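Local coordinates for NigD-like protein (Bacteroides vulgatus ATCC 8482, PDB 3K6O) that is of unknown function but belongs to the NigD-like family, pairing an N-terminal OB domain with a C-terminal beta sandwich, at residues A[119-124]-A[217-222]. Residues are numbered along the deposited sequence; the frame is centred on the assembly and turned at random.
Sequences NVRFML and PLDLAE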
ATOM      1  N   ASN A 119      -0.179  -0.390   3.428  1.00 31.02           N
ATOM      2  CA  ASN A 119      -0.095  -1.320   2.310  1.00 30.29           C
ATOM      3  C   ASN A 119      -0.912  -2.544   2.622  1.00 29.99           C
ATOM      4  O   ASN A 119      -0.711  -3.201   3.644  1.00 30.62           O
ATOM      5  CB  ASN A 119       1.357  -1.697   2.073  1.00 29.43           C
ATOM      6  CG  ASN A 119       2.211  -0.468   1.811  1.00 30.45           C
ATOM      7  OD1 ASN A 119       2.013   0.246   0.810  1.00 28.81           O
ATOM      8  ND2 ASN A 119       3.136  -0.166   2.746  1.00 31.55           N
ATOM      9  N   VAL A 120      -1.827  -2.856   1.719  1.00 29.82           N
ATOM     10  CA  VAL A 120      -2.716  -3.991   1.899  1.00 29.97           C
ATOM     11  C   VAL A 120      -2.732  -4.895   0.646  1.00 31.29           C
ATOM     12  O   VAL A 120      -2.948  -4.439  -0.456  1.00 30.71           O
ATOM     13  CB  VAL A 120      -4.123  -3.506   2.208  1.00 29.39           C
ATOM     14  CG1 VAL A 120      -5.024  -4.723   2.666  1.00 27.95           C
ATOM     15  CG2 VAL A 120      -4.079  -2.418   3.291  1.00 28.14           C
ATOM     16  N   ARG A 121      -2.491  -6.183   0.840  1.00 32.57           N
ATOM     17  CA  ARG A 121      -2.728  -7.160  -0.184  1.00 33.54           C
ATOM     18  C   ARG A 121      -3.937  -7.920   0.285  1.00 33.75           C
ATOM     19  O   ARG A 121      -3.982  -8.344   1.439  1.00 34.01           O
ATOM     20  CB  ARG A 121      -1.542  -8.103  -0.353  1.00 34.25           C
ATOM     21  CG  ARG A 121      -1.731  -9.071  -1.550  1.00 35.74           C
ATOM     22  CD  ARG A 121      -0.436  -9.742  -1.953  1.00 39.02           C
ATOM     23  NE  ARG A 121      -0.112 -10.714  -0.929  1.00 41.27           N
ATOM     24  CZ  ARG A 121       0.375 -11.923  -1.145  1.00 43.07           C
ATOM     25  NH1 ARG A 121       0.667 -12.345  -2.372  1.00 46.50           N
ATOM     26  NH2 ARG A 121       0.587 -12.704  -0.104  1.00 44.23           N
ATOM     27  N   PHE A 122      -4.923  -8.082  -0.592  1.00 33.70           N
ATOM     28  CA  PHE A 122      -6.206  -8.645  -0.194  1.00 33.73           C
ATOM     29  C   PHE A 122      -6.937  -9.284  -1.350  1.00 34.77           C
ATOM     30  O   PHE A 122      -6.527  -9.159  -2.509  1.00 35.41           O
ATOM     31  CB  PHE A 122      -7.095  -7.580   0.446  1.00 33.43           C
ATOM     32  CG  PHE A 122      -7.632  -6.536  -0.520  1.00 33.55           C
ATOM     33  CD1 PHE A 122      -6.803  -5.566  -1.069  1.00 30.85           C
ATOM     34  CD2 PHE A 122      -8.985  -6.497  -0.846  1.00 32.01           C
ATOM     35  CE1 PHE A 122      -7.297  -4.606  -1.935  1.00 31.15           C
ATOM     36  CE2 PHE A 122      -9.488  -5.520  -1.719  1.00 32.66           C
ATOM     37  CZ  PHE A 122      -8.634  -4.566  -2.254  1.00 33.09           C
HETATM   38  N   MSE A 123      -8.002 -10.010  -1.025  1.00 35.43           N
HETATM   39  CA  MSE A 123      -8.826 -10.657  -2.034  1.00 35.90           C
HETATM   40  C   MSE A 123     -10.074  -9.814  -2.234  1.00 36.86           C
HETATM   41  O   MSE A 123     -10.676  -9.350  -1.271  1.00 36.56           O
HETATM   42  CB  MSE A 123      -9.220 -12.068  -1.591  1.00 36.05           C
HETATM   43  CG  MSE A 123      -8.056 -13.019  -1.261  1.00 36.84           C
HETATM   44 SE   MSE A 123      -6.760 -13.251  -2.706  1.00 40.36          SE
HETATM   45  CE  MSE A 123      -7.733 -14.404  -3.857  1.00 34.02           C
ATOM     46  N   LEU A 124     -10.444  -9.603  -3.488  1.00 38.20           N
ATOM     47  CA  LEU A 124     -11.678  -8.908  -3.828  1.00 39.34           C
ATOM     48  C   LEU A 124     -12.466  -9.682  -4.868  1.00 39.48           C
ATOM     49  O   LEU A 124     -11.911 -10.401  -5.696  1.00 38.82           O
ATOM     50  CB  LEU A 124     -11.395  -7.485  -4.341  1.00 40.32           C
ATOM     51  CG  LEU A 124     -10.626  -7.328  -5.661  1.00 42.19           C
ATOM     52  CD1 LEU A 124     -10.725  -5.874  -6.144  1.00 46.67           C
ATOM     53  CD2 LEU A 124      -9.188  -7.681  -5.458  1.00 43.12           C
ATOM     54  N   PRO A 217       8.299 -13.812  -6.737  1.00 39.94           N
ATOM     55  CA  PRO A 217       7.731 -13.534  -8.059  1.00 39.88           C
ATOM     56  C   PRO A 217       6.274 -13.958  -8.275  1.00 39.79           C
ATOM     57  O   PRO A 217       5.531 -13.273  -8.977  1.00 39.32           O
ATOM     58  CB  PRO A 217       8.670 -14.300  -8.995  1.00 40.13           C
ATOM     59  CG  PRO A 217      10.000 -14.188  -8.291  1.00 40.31           C
ATOM     60  CD  PRO A 217       9.644 -14.410  -6.845  1.00 39.82           C
ATOM     61  N   LEU A 218       5.860 -15.069  -7.679  1.00 40.12           N
ATOM     62  CA  LEU A 218       4.480 -15.508  -7.826  1.00 40.51           C
ATOM     63  C   LEU A 218       3.545 -14.456  -7.275  1.00 39.82           C
ATOM     64  O   LEU A 218       2.477 -14.211  -7.852  1.00 38.49           O
ATOM     65  CB  LEU A 218       4.235 -16.865  -7.139  1.00 41.29           C
ATOM     66  CG  LEU A 218       2.851 -17.512  -7.378  1.00 43.20           C
ATOM     67  CD1 LEU A 218       2.533 -17.696  -8.883  1.00 43.27           C
ATOM     68  CD2 LEU A 218       2.762 -18.851  -6.649  1.00 43.00           C
ATOM     69  N   ASP A 219       3.970 -13.800  -6.185  1.00 40.01           N
ATOM     70  CA  ASP A 219       3.137 -12.772  -5.540  1.00 39.83           C
ATOM     71  C   ASP A 219       2.864 -11.658  -6.536  1.00 39.59           C
ATOM     72  O   ASP A 219       1.735 -11.177  -6.649  1.00 39.57           O
ATOM     73  CB  ASP A 219       3.805 -12.188  -4.281  1.00 40.12           C
ATOM     74  CG  ASP A 219       3.903 -13.194  -3.145  1.00 40.00           C
ATOM     75  OD1 ASP A 219       2.934 -13.948  -2.918  1.00 38.01           O
ATOM     76  OD2 ASP A 219       4.952 -13.212  -2.469  1.00 40.19           O
ATOM     77  N   LEU A 220       3.902 -11.265  -7.267  1.00 39.11           N
ATOM     78  CA  LEU A 220       3.756 -10.256  -8.306  1.00 39.53           C
ATOM     79  C   LEU A 220       2.969 -10.799  -9.515  1.00 39.72           C
ATOM     80  O   LEU A 220       2.047 -10.133  -9.992  1.00 39.49           O
ATOM     81  CB  LEU A 220       5.125  -9.744  -8.733  1.00 39.39           C
ATOM     82  CG  LEU A 220       5.174  -8.866  -9.991  1.00 41.04           C
ATOM     83  CD1 LEU A 220       4.302  -7.636  -9.827  1.00 41.85           C
ATOM     84  CD2 LEU A 220       6.598  -8.455 -10.290  1.00 42.04           C
ATOM     85  N   ALA A 221       3.323 -11.995  -9.998  1.00 39.78           N
ATOM     86  CA  ALA A 221       2.600 -12.613 -11.129  1.00 40.54           C
ATOM     87  C   ALA A 221       1.091 -12.699 -10.879  1.00 41.17           C
ATOM     88  O   ALA A 221       0.287 -12.286 -11.726  1.00 41.17           O
ATOM     89  CB  ALA A 221       3.174 -14.019 -11.472  1.00 40.00           C
ATOM     90  N   GLU A 222       0.706 -13.214  -9.714  1.00 42.17           N
ATOM     91  CA  GLU A 222      -0.707 -13.267  -9.328  1.00 43.42           C
ATOM     92  C   GLU A 222      -1.489 -11.948  -9.476  1.00 43.54           C
ATOM     93  O   GLU A 222      -2.704 -11.995  -9.607  1.00 42.76           O
ATOM     94  CB  GLU A 222      -0.835 -13.709  -7.873  1.00 44.22           C
ATOM     95  CG  GLU A 222      -0.623 -15.187  -7.619  1.00 47.35           C
ATOM     96  CD  GLU A 222      -0.521 -15.512  -6.117  1.00 51.71           C
ATOM     97  OE1 GLU A 222      -0.894 -14.640  -5.267  1.00 52.33           O
ATOM     98  OE2 GLU A 222      -0.065 -16.648  -5.804  1.00 54.21           O
TER
HETATM   99  O   HOH W   1      -0.603 -11.428  -5.033  1.00 44.74           O
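Arg121, in segment 119-124 of strand 117-125, reaches across to Asp219 on the short helix 217-221 near the C-terminus, and the two backbones stay well apart, with the CA of Arg121 and the CA of Asp219 9.7 Å from each other. Most of the gap is spanned by the arginine side chain, which leaves the strand with CG anti to the backbone N (chi1 -174°) and bends at chi3 to present NH1 to the helix. There NH1 of Arg121 forms a salt bridge and hydrogen bond with OD1 of Asp219 at 2.8 Å. The bond is far from straight, with an angle of 132° at the hydrogen: the guanidinium and carboxylate planes stand nearly perpendicular, and NH1 approaches OD1 from above the carboxylate plane, 55° out of it, rather than in a flat, two-pronged pairing. A water 3.1 Å from Arg121 NH1 accepts from it and donates to the backbone O of Asp219 and to OE1 of Glu222. It thus ties in a second carboxylate, whose OE1 lies 4.0 Å from Arg121 NH1, beyond a direct salt bridge. Asp110 of the adjoining antiparallel strand 107-113 takes NH2 of Arg121 in another salt bridge, while Asn216 N binds OD2 of Asp219. A leucine in place of Arg121 would probably leave the carboxylates of Asp219 and Asp110 without their charged mate and the water without its donor. Leu220, its CB directed away from segment 119-124, touches Asp81 and Thr83 of strand 75-93; the C-terminal helix thus lies between that long strand and strand 117-125 of the beta sandwich, which it meets through Arg121.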